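Local coordinates for RagB/SusD domain protein (Flavobacterium johnsoniae, PDB 5J5U) that probably binds chitin or chitin fragments at the cell surface, as a SusD-like partner in a chitin-utilization system, at residues A[336-346]-A[403-411]; A[439-450]-A[469-479]. One frame throughout, in Å; residues are numbered along the deposited sequence.

Contact 1 lies in the helical core: helices 337-349 and 399-410 run antiparallel, and every residue that touches is buried. Contact 2 sits nearer the surface, its centre about 19 Å from the centre of the chain against about 11 Å for that of contact 1, and ties two irregular segments, 439-450 and 469-479, on either side of a largely helical stretch. The two share no element, and their nearest atoms are about 11 Å apart. Leucine and isoleucine side chains do most of the work in contact 1, with polar groups gathered at one end. In contact 2 an arginine and an asparagine bond each other and backbone atoms, while a tryptophan lies against threonine and proline.

Contact 1. Residues A[336-346]-A[403-411]; sequences SYSESQLLLAE and IGTQLWITY
Glu339 and Tyr411 meet because the glutamate holds CG anti to its backbone N (chi1 157°) and runs extended from there, while Tyr411 sets CG beside its own backbone N (chi1 -73°), bringing its hydroxyl end across. The two side chains cross at about a right angle, and Tyr411 OH donates to Glu339 OE2 at 2.8 Å, arriving from above the carboxylate plane. The same OE2 takes a salt bridge from Arg191, so this buried carboxylate is held by a neutral and a charged donor, which would probably favour its ionised form.

Ser336 closes the start of the helix: its OG accepts from Glu339 N at 2.8 Å, and Glu339 OE1 reaches back weakly to Ser336 N, completing a capping box. An alanine in place of Glu339 would probably leave Arg191 without its counter-charge and Tyr411 OH without its acceptor, and would reduce the cap to its serine half. Beside this cluster the hydroxyls of Ser338 and Thr410 face each other, OG to OG1 2.8 Å, and the methyl CG2 of Thr410 lies 3.6 Å from Ser336 OG.

Farther along, the packing turns apolar. Leu342 CB rests on Leu407 CD2 at 3.7 Å, and its CD1 branch reaches between Gln406 CB and Thr410 OG1. Ile403 extends CD1 to Ala345 CB, 3.8 Å away, and sets CG2 against the carbonyl oxygen of Leu342.

The axes of 337-346 and 403-410 pass 9.8 Å apart at 168°, an antiparallel pair within the helical SusD-like fold. Helix 357-371 packs against both partners through Ser338 and Gln406, helix 415-425 takes Leu407 and Tyr411, and strand 332-335 leads directly into the capped helix.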
loop_
_atom_site.group_PDB
_atom_site.type_symbol
_atom_site.label_atom_id
_atom_site.label_comp_id
_atom_site.label_asym_id
_atom_site.label_seq_id
_atom_site.Cartn_x
_atom_site.Cartn_y
_atom_site.Cartn_z
ATOM N N SER A 336 -3.925 4.017 7.442
ATOM C CA SER A 336 -5.319 4.321 7.706
ATOM C C SER A 336 -5.846 3.716 8.996
ATOM O O SER A 336 -5.268 2.767 9.537
ATOM C CB SER A 336 -6.180 3.844 6.538
ATOM O OG SER A 336 -6.275 2.434 6.526
ATOM N N TYR A 337 -6.949 4.285 9.481
ATOM C CA TYR A 337 -7.635 3.768 10.661
ATOM C C TYR A 337 -8.327 2.450 10.318
ATOM O O TYR A 337 -8.323 1.482 11.101
ATOM C CB TYR A 337 -8.654 4.790 11.180
ATOM C CG TYR A 337 -9.499 4.270 12.328
ATOM C CD1 TYR A 337 -8.915 3.932 13.539
ATOM C CD2 TYR A 337 -10.871 4.124 12.202
ATOM C CE1 TYR A 337 -9.664 3.459 14.588
ATOM C CE2 TYR A 337 -11.639 3.649 13.260
ATOM C CZ TYR A 337 -11.021 3.319 14.449
ATOM O OH TYR A 337 -11.752 2.841 15.510
ATOM N N SER A 338 -8.890 2.410 9.116
ATOM C CA SER A 338 -9.497 1.193 8.601
ATOM C C SER A 338 -8.486 0.051 8.652
ATOM O O SER A 338 -8.776 -1.029 9.171
ATOM C CB SER A 338 -10.005 1.405 7.172
ATOM O OG SER A 338 -10.428 0.176 6.597
ATOM N N GLU A 339 -7.289 0.304 8.125
ATOM C CA GLU A 339 -6.215 -0.691 8.163
ATOM C C GLU A 339 -5.914 -1.174 9.589
ATOM O O GLU A 339 -5.861 -2.369 9.827
ATOM C CB GLU A 339 -4.938 -0.129 7.519
ATOM C CG GLU A 339 -3.670 -0.811 7.986
ATOM C CD GLU A 339 -2.427 -0.250 7.330
ATOM O OE1 GLU A 339 -2.498 0.900 6.838
ATOM O OE2 GLU A 339 -1.382 -0.953 7.326
ATOM N N SER A 340 -5.718 -0.247 10.525
ATOM C CA SER A 340 -5.352 -0.614 11.896
ATOM C C SER A 340 -6.427 -1.489 12.515
ATOM O O SER A 340 -6.121 -2.457 13.210
ATOM C CB SER A 340 -5.114 0.627 12.771
ATOM O OG SER A 340 -6.303 1.373 12.981
ATOM N N GLN A 341 -7.690 -1.168 12.239
ATOM C CA GLN A 341 -8.781 -1.951 12.813
ATOM C C GLN A 341 -8.876 -3.333 12.174
ATOM O O GLN A 341 -9.186 -4.316 12.847
ATOM C CB GLN A 341 -10.118 -1.210 12.666
ATOM C CG GLN A 341 -10.194 0.095 13.447
ATOM C CD GLN A 341 -9.721 -0.080 14.880
ATOM O OE1 GLN A 341 -10.447 -0.608 15.716
ATOM N NE2 GLN A 341 -8.498 0.362 15.167
ATOM N N LEU A 342 -8.591 -3.423 10.881
ATOM C CA LEU A 342 -8.657 -4.720 10.201
ATOM C C LEU A 342 -7.481 -5.629 10.632
ATOM O O LEU A 342 -7.637 -6.836 10.840
ATOM C CB LEU A 342 -8.690 -4.517 8.682
ATOM C CG LEU A 342 -10.002 -3.956 8.115
ATOM C CD1 LEU A 342 -9.916 -3.660 6.620
ATOM C CD2 LEU A 342 -11.152 -4.898 8.376
ATOM N N LEU A 343 -6.315 -5.026 10.832
ATOM C CA LEU A 343 -5.161 -5.751 11.362
ATOM C C LEU A 343 -5.442 -6.225 12.784
ATOM O O LEU A 343 -5.144 -7.362 13.126
ATOM C CB LEU A 343 -3.909 -4.863 11.340
ATOM C CG LEU A 343 -3.371 -4.473 9.963
ATOM C CD1 LEU A 343 -2.298 -3.417 10.067
ATOM C CD2 LEU A 343 -2.869 -5.712 9.210
ATOM N N LEU A 344 -6.051 -5.365 13.602
ATOM C CA LEU A 344 -6.427 -5.782 14.952
ATOM C C LEU A 344 -7.473 -6.907 14.916
ATOM O O LEU A 344 -7.448 -7.788 15.771
ATOM C CB LEU A 344 -6.937 -4.592 15.769
ATOM C CG LEU A 344 -5.753 -3.716 16.211
ATOM C CD1 LEU A 344 -6.191 -2.455 16.949
ATOM C CD2 LEU A 344 -4.709 -4.518 17.013
ATOM N N ALA A 345 -8.361 -6.907 13.918
ATOM C CA ALA A 345 -9.282 -8.039 13.742
ATOM C C ALA A 345 -8.491 -9.330 13.548
ATOM O O ALA A 345 -8.770 -10.347 14.211
ATOM C CB ALA A 345 -10.227 -7.811 12.554
ATOM N N GLU A 346 -7.495 -9.293 12.656
ATOM C CA GLU A 346 -6.707 -10.502 12.423
ATOM C C GLU A 346 -5.898 -10.943 13.654
ATOM O O GLU A 346 -5.860 -12.129 13.981
ATOM C CB GLU A 346 -5.760 -10.336 11.231
ATOM C CG GLU A 346 -4.904 -11.590 11.000
ATOM C CD GLU A 346 -3.954 -11.494 9.808
ATOM O OE1 GLU A 346 -3.833 -10.407 9.203
ATOM O OE2 GLU A 346 -3.312 -12.511 9.497
ATOM N N ILE A 403 -11.026 -10.741 6.119
ATOM C CA ILE A 403 -10.109 -9.693 6.576
ATOM C C ILE A 403 -9.134 -9.282 5.465
ATOM O O ILE A 403 -8.892 -8.087 5.240
ATOM C CB ILE A 403 -9.306 -10.152 7.835
ATOM C CG1 ILE A 403 -10.236 -10.279 9.039
ATOM C CG2 ILE A 403 -8.185 -9.161 8.174
ATOM C CD1 ILE A 403 -9.564 -10.811 10.258
ATOM N N GLY A 404 -8.586 -10.282 4.780
ATOM C CA GLY A 404 -7.717 -10.046 3.641
ATOM C C GLY A 404 -8.416 -9.277 2.537
ATOM O O GLY A 404 -7.854 -8.316 1.996
ATOM N N THR A 405 -9.649 -9.687 2.224
ATOM C CA THR A 405 -10.435 -9.034 1.180
ATOM C C THR A 405 -10.742 -7.577 1.540
ATOM O O THR A 405 -10.602 -6.647 0.701
ATOM C CB THR A 405 -11.744 -9.806 0.927
ATOM O OG1 THR A 405 -11.448 -11.197 0.752
ATOM C CG2 THR A 405 -12.464 -9.280 -0.312
ATOM N N GLN A 406 -11.131 -7.363 2.795
ATOM C CA GLN A 406 -11.402 -6.003 3.242
ATOM C C GLN A 406 -10.135 -5.128 3.190
ATOM O O GLN A 406 -10.187 -3.983 2.748
ATOM C CB GLN A 406 -12.002 -6.000 4.656
ATOM C CG GLN A 406 -13.435 -6.475 4.705
ATOM C CD GLN A 406 -14.358 -5.658 3.817
ATOM O OE1 GLN A 406 -14.139 -4.465 3.587
ATOM N NE2 GLN A 406 -15.387 -6.307 3.293
ATOM N N LEU A 407 -9.003 -5.652 3.651
ATOM C CA LEU A 407 -7.749 -4.895 3.574
ATOM C C LEU A 407 -7.380 -4.572 2.119
ATOM O O LEU A 407 -6.924 -3.486 1.797
ATOM C CB LEU A 407 -6.604 -5.674 4.241
ATOM C CG LEU A 407 -6.511 -5.597 5.767
ATOM C CD1 LEU A 407 -5.714 -6.773 6.307
ATOM C CD2 LEU A 407 -5.896 -4.284 6.208
ATOM N N TRP A 408 -7.600 -5.546 1.254
ATOM C CA TRP A 408 -7.358 -5.410 -0.170
ATOM C C TRP A 408 -8.205 -4.266 -0.732
ATOM O O TRP A 408 -7.768 -3.536 -1.637
ATOM C CB TRP A 408 -7.650 -6.753 -0.866
ATOM C CG TRP A 408 -7.596 -6.721 -2.344
ATOM C CD1 TRP A 408 -6.482 -6.576 -3.118
ATOM C CD2 TRP A 408 -8.697 -6.865 -3.247
ATOM N NE1 TRP A 408 -6.823 -6.602 -4.449
ATOM C CE2 TRP A 408 -8.178 -6.785 -4.555
ATOM C CE3 TRP A 408 -10.074 -7.064 -3.078
ATOM C CZ2 TRP A 408 -8.985 -6.890 -5.686
ATOM C CZ3 TRP A 408 -10.872 -7.168 -4.199
ATOM C CH2 TRP A 408 -10.328 -7.092 -5.487
ATOM N N ILE A 409 -9.397 -4.079 -0.163
ATOM C CA ILE A 409 -10.234 -2.954 -0.579
ATOM C C ILE A 409 -9.723 -1.657 0.042
ATOM O O ILE A 409 -9.623 -0.628 -0.621
ATOM C CB ILE A 409 -11.718 -3.186 -0.219
ATOM C CG1 ILE A 409 -12.254 -4.368 -1.039
ATOM C CG2 ILE A 409 -12.542 -1.941 -0.519
ATOM C CD1 ILE A 409 -13.691 -4.734 -0.764
ATOM N N THR A 410 -9.345 -1.731 1.305
ATOM C CA THR A 410 -8.831 -0.588 2.042
ATOM C C THR A 410 -7.524 -0.056 1.439
ATOM O O THR A 410 -7.300 1.164 1.424
ATOM C CB THR A 410 -8.643 -0.977 3.531
ATOM O OG1 THR A 410 -9.936 -1.038 4.151
ATOM C CG2 THR A 410 -7.796 0.023 4.281
ATOM N N TYR A 411 -6.698 -0.960 0.901
ATOM C CA TYR A 411 -5.421 -0.592 0.297
ATOM C C TYR A 411 -5.523 -0.166 -1.145
ATOM O O TYR A 411 -4.503 -0.063 -1.829
ATOM C CB TYR A 411 -4.436 -1.753 0.368
ATOM C CG TYR A 411 -3.869 -2.024 1.738
ATOM C CD1 TYR A 411 -3.435 -0.987 2.564
ATOM C CD2 TYR A 411 -3.795 -3.311 2.217
ATOM C CE1 TYR A 411 -2.923 -1.244 3.833
ATOM C CE2 TYR A 411 -3.274 -3.584 3.463
ATOM C CZ TYR A 411 -2.846 -2.557 4.272
ATOM O OH TYR A 411 -2.336 -2.863 5.519
#

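Contact 2. Residues A[439-450]-A[469-479]; sequences QTGGVVPTRLYY and MGGTNDWTGKV
Thr446 N donates to Trp475 O at 2.9 Å, where the type I turn from Asp474 to Gly477 brings the two irregular segments together; Arg447 N adds a weak bond to the same oxygen. Thr446 also brings its hydroxyl to the turn, OG1 lying above the carbonyl plane of Gly477, though its 2.5 Å to Gly477 O is unusually short and the exact length is doubtful.

Arg447 carries most of the polar contact. Its chain bends at chi3 (-77°), which turns the guanidinium toward Asn473. NH1 and NH2 both meet Asn473 OD1 in the guanidinium plane, at 3.0 and 3.2 Å, and NH1 also donates to Asp474 O at 2.8 Å. Gly477 N reaches that carbonyl from the opposite face. Met469 SD sits over the centre of one guanidinium face, 3.4 Å from Arg447 CZ, and NH2 lies over the middle of the Tyr450 ring.

Asn473 answers with both ends of its amide: OD1 takes Tyr450 N on a lone pair, and ND2 donates to Tyr450 O at 2.8 Å. OD1 thus accepts from three N-H donors, which fixes the amide's rotation. At the other end, Thr440 CG2 and the Pro445 ring both come up obliquely on the same side of the Trp475 indole, Pro445 at CD1 and Thr440 CG2 3.3 Å from Trp475 CZ2. Trp475 CB meets the edge of the Tyr449 ring.

Around it, Tyr119 O takes a further bond from Arg447 NH2, and Tyr462 OH bonds Asn473 ND2. The positive charge of the guanidinium is probably spread over neutral carbonyl oxygens, with no carboxylate bonded to it within the two segments; the indole NE1 is buried with no partner in the model, consistent with a side chain held here by packing.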
loop_
_atom_site.group_PDB
_atom_site.type_symbol
_atom_site.label_atom_id
_atom_site.label_comp_id
_atom_site.label_asym_id
_atom_site.label_seq_id
_atom_site.Cartn_x
_atom_site.Cartn_y
_atom_site.Cartn_z
ATOM N N GLN A 439 4.774 -13.951 -19.211
ATOM C CA GLN A 439 6.167 -14.414 -19.122
ATOM C C GLN A 439 6.361 -15.354 -17.942
ATOM O O GLN A 439 7.362 -16.044 -17.891
ATOM C CB GLN A 439 7.149 -13.224 -19.050
ATOM C CG GLN A 439 7.342 -12.527 -20.423
ATOM C CD GLN A 439 8.023 -11.138 -20.372
ATOM O OE1 GLN A 439 8.615 -10.730 -19.360
ATOM N NE2 GLN A 439 7.920 -10.402 -21.480
ATOM N N THR A 440 5.398 -15.417 -17.021
ATOM C CA THR A 440 5.457 -16.389 -15.915
ATOM C C THR A 440 4.448 -17.547 -16.006
ATOM O O THR A 440 4.312 -18.330 -15.053
ATOM C CB THR A 440 5.223 -15.718 -14.549
ATOM O OG1 THR A 440 3.996 -14.999 -14.605
ATOM C CG2 THR A 440 6.322 -14.749 -14.212
ATOM N N GLY A 441 3.745 -17.662 -17.134
ATOM C CA GLY A 441 2.715 -18.679 -17.268
ATOM C C GLY A 441 1.563 -18.480 -16.292
ATOM O O GLY A 441 0.911 -19.437 -15.875
ATOM N N GLY A 442 1.354 -17.226 -15.894
ATOM C CA GLY A 442 0.253 -16.870 -15.015
ATOM C C GLY A 442 0.606 -16.920 -13.543
ATOM O O GLY A 442 -0.276 -16.809 -12.701
ATOM N N VAL A 443 1.885 -17.120 -13.231
ATOM C CA VAL A 443 2.352 -17.125 -11.843
ATOM C C VAL A 443 2.573 -15.694 -11.345
ATOM O O VAL A 443 3.356 -14.941 -11.948
ATOM C CB VAL A 443 3.660 -17.909 -11.701
ATOM C CG1 VAL A 443 4.099 -17.929 -10.232
ATOM C CG2 VAL A 443 3.475 -19.341 -12.229
ATOM N N VAL A 444 1.915 -15.294 -10.259
ATOM C CA VAL A 444 2.127 -13.927 -9.811
ATOM C C VAL A 444 3.587 -13.718 -9.350
ATOM O O VAL A 444 4.121 -14.477 -8.556
ATOM C CB VAL A 444 1.157 -13.509 -8.706
ATOM C CG1 VAL A 444 1.299 -11.985 -8.414
ATOM C CG2 VAL A 444 -0.263 -13.841 -9.104
ATOM N N PRO A 445 4.244 -12.701 -9.904
ATOM C CA PRO A 445 5.566 -12.326 -9.412
ATOM C C PRO A 445 5.530 -12.044 -7.924
ATOM O O PRO A 445 4.587 -11.398 -7.441
ATOM C CB PRO A 445 5.892 -11.072 -10.223
ATOM C CG PRO A 445 5.071 -11.220 -11.472
ATOM C CD PRO A 445 3.795 -11.831 -11.007
ATOM N N THR A 446 6.546 -12.503 -7.200
ATOM C CA THR A 446 6.520 -12.369 -5.752
ATOM C C THR A 446 7.550 -11.367 -5.210
ATOM O O THR A 446 7.674 -11.199 -3.999
ATOM C CB THR A 446 6.697 -13.741 -5.071
ATOM O OG1 THR A 446 7.716 -14.489 -5.744
ATOM C CG2 THR A 446 5.365 -14.519 -5.137
ATOM N N ARG A 447 8.276 -10.708 -6.111
ATOM C CA ARG A 447 9.113 -9.541 -5.757
ATOM C C ARG A 447 9.490 -8.832 -7.053
ATOM O O ARG A 447 9.292 -9.382 -8.120
ATOM C CB ARG A 447 10.375 -9.950 -4.990
ATOM C CG ARG A 447 11.381 -10.756 -5.864
ATOM C CD ARG A 447 12.627 -11.230 -5.093
ATOM N NE ARG A 447 13.618 -10.165 -4.873
ATOM C CZ ARG A 447 14.585 -9.821 -5.735
ATOM N NH1 ARG A 447 14.695 -10.440 -6.898
ATOM N NH2 ARG A 447 15.443 -8.836 -5.439
ATOM N N LEU A 448 10.029 -7.624 -6.970
ATOM C CA LEU A 448 10.676 -7.015 -8.123
ATOM C C LEU A 448 12.198 -7.132 -7.904
ATOM O O LEU A 448 12.658 -7.482 -6.801
ATOM C CB LEU A 448 10.231 -5.559 -8.311
ATOM C CG LEU A 448 8.728 -5.343 -8.568
ATOM C CD1 LEU A 448 8.412 -3.853 -8.721
ATOM C CD2 LEU A 448 8.234 -6.118 -9.800
ATOM N N TYR A 449 12.981 -6.888 -8.951
ATOM C CA TYR A 449 14.385 -7.290 -8.915
ATOM C C TYR A 449 15.348 -6.090 -8.841
ATOM O O TYR A 449 15.052 -5.004 -9.346
ATOM C CB TYR A 449 14.685 -8.188 -10.127
ATOM C CG TYR A 449 14.196 -7.647 -11.465
ATOM C CD1 TYR A 449 12.940 -7.989 -11.965
ATOM C CD2 TYR A 449 14.992 -6.802 -12.232
ATOM C CE1 TYR A 449 12.491 -7.502 -13.187
ATOM C CE2 TYR A 449 14.554 -6.320 -13.458
ATOM C CZ TYR A 449 13.293 -6.678 -13.928
ATOM O OH TYR A 449 12.846 -6.178 -15.131
ATOM N N TYR A 450 16.502 -6.302 -8.207
ATOM C CA TYR A 450 17.523 -5.253 -8.095
ATOM C C TYR A 450 18.015 -4.872 -9.488
ATOM O O TYR A 450 18.114 -5.740 -10.356
ATOM C CB TYR A 450 18.726 -5.712 -7.276
ATOM C CG TYR A 450 18.495 -6.459 -5.975
ATOM C CD1 TYR A 450 17.633 -5.995 -5.001
ATOM C CD2 TYR A 450 19.199 -7.629 -5.721
ATOM C CE1 TYR A 450 17.468 -6.704 -3.797
ATOM C CE2 TYR A 450 19.057 -8.333 -4.544
ATOM C CZ TYR A 450 18.198 -7.881 -3.585
ATOM O OH TYR A 450 18.074 -8.613 -2.427
ATOM N N MET A 469 19.149 -15.513 -1.895
ATOM C CA MET A 469 17.868 -15.789 -2.555
ATOM C C MET A 469 17.810 -17.141 -3.290
ATOM O O MET A 469 16.815 -17.451 -3.955
ATOM C CB MET A 469 17.526 -14.676 -3.543
ATOM C CG MET A 469 16.862 -13.493 -2.886
ATOM S SD MET A 469 16.214 -12.268 -4.051
ATOM C CE MET A 469 17.721 -11.629 -4.798
ATOM N N GLY A 470 18.876 -17.927 -3.195
ATOM C CA GLY A 470 18.929 -19.219 -3.852
ATOM C C GLY A 470 19.668 -19.125 -5.178
ATOM O O GLY A 470 19.606 -20.038 -5.992
ATOM N N GLY A 471 20.343 -18.003 -5.417
ATOM C CA GLY A 471 21.151 -17.869 -6.612
ATOM C C GLY A 471 20.607 -16.974 -7.712
ATOM O O GLY A 471 21.264 -16.800 -8.733
ATOM N N THR A 472 19.412 -16.419 -7.544
ATOM C CA THR A 472 18.849 -15.519 -8.574
ATOM C C THR A 472 18.436 -14.135 -8.065
ATOM O O THR A 472 18.196 -13.942 -6.883
ATOM C CB THR A 472 17.599 -16.135 -9.276
ATOM O OG1 THR A 472 16.709 -16.632 -8.286
ATOM C CG2 THR A 472 17.982 -17.274 -10.183
ATOM N N ASN A 473 18.415 -13.176 -8.986
ATOM C CA ASN A 473 17.808 -11.868 -8.778
ATOM C C ASN A 473 16.663 -11.771 -9.744
ATOM O O ASN A 473 16.761 -11.121 -10.774
ATOM C CB ASN A 473 18.780 -10.710 -8.993
ATOM C CG ASN A 473 18.089 -9.352 -8.880
ATOM O OD1 ASN A 473 17.132 -9.186 -8.096
ATOM N ND2 ASN A 473 18.540 -8.386 -9.691
ATOM N N ASP A 474 15.600 -12.497 -9.419
ATOM C CA ASP A 474 14.465 -12.675 -10.298
ATOM C C ASP A 474 13.156 -12.237 -9.606
ATOM O O ASP A 474 13.091 -12.164 -8.380
ATOM C CB ASP A 474 14.399 -14.128 -10.751
ATOM C CG ASP A 474 13.612 -14.291 -12.009
ATOM O OD1 ASP A 474 13.712 -13.385 -12.867
ATOM O OD2 ASP A 474 12.901 -15.310 -12.146
ATOM N N TRP A 475 12.150 -11.914 -10.410
ATOM C CA TRP A 475 10.826 -11.503 -9.941
ATOM C C TRP A 475 9.951 -12.679 -9.425
ATOM O O TRP A 475 8.918 -12.468 -8.841
ATOM C CB TRP A 475 10.216 -10.628 -11.064
ATOM C CG TRP A 475 9.407 -11.153 -12.273
ATOM C CD1 TRP A 475 8.127 -10.830 -12.584
ATOM C CD2 TRP A 475 9.852 -12.034 -13.321
ATOM N NE1 TRP A 475 7.747 -11.429 -13.760
ATOM C CE2 TRP A 475 8.792 -12.183 -14.230
ATOM C CE3 TRP A 475 11.074 -12.670 -13.613
ATOM C CZ2 TRP A 475 8.881 -12.975 -15.397
ATOM C CZ3 TRP A 475 11.173 -13.473 -14.783
ATOM C CH2 TRP A 475 10.067 -13.621 -15.648
ATOM N N THR A 476 10.403 -13.914 -9.651
ATOM C CA THR A 476 9.829 -15.131 -9.057
ATOM C C THR A 476 10.508 -15.511 -7.728
ATOM O O THR A 476 10.152 -16.517 -7.115
ATOM C CB THR A 476 9.941 -16.325 -10.013
ATOM O OG1 THR A 476 11.267 -16.355 -10.539
ATOM C CG2 THR A 476 8.965 -16.170 -11.184
ATOM N N GLY A 477 11.510 -14.738 -7.297
ATOM C CA GLY A 477 12.051 -14.907 -5.950
ATOM C C GLY A 477 11.085 -14.471 -4.842
ATOM O O GLY A 477 10.084 -13.793 -5.123
ATOM N N LYS A 478 11.396 -14.841 -3.596
ATOM C CA LYS A 478 10.586 -14.510 -2.416
ATOM C C LYS A 478 11.352 -13.640 -1.438
ATOM O O LYS A 478 12.558 -13.827 -1.248
ATOM C CB LYS A 478 10.149 -15.758 -1.641
ATOM C CG LYS A 478 9.309 -16.762 -2.385
ATOM C CD LYS A 478 7.853 -16.551 -2.134
ATOM C CE LYS A 478 7.010 -17.654 -2.783
ATOM N NZ LYS A 478 7.205 -18.992 -2.148
ATOM N N VAL A 479 10.640 -12.727 -0.778
ATOM C CA VAL A 479 11.221 -11.949 0.302
ATOM C C VAL A 479 11.074 -12.818 1.544
ATOM O O VAL A 479 10.281 -13.749 1.565
ATOM C CB VAL A 479 10.532 -10.539 0.485
ATOM C CG1 VAL A 479 10.590 -9.744 -0.797
ATOM C CG2 VAL A 479 9.077 -10.688 0.916
HETATM O O HOH W 1 7.851 -12.442 -1.870
#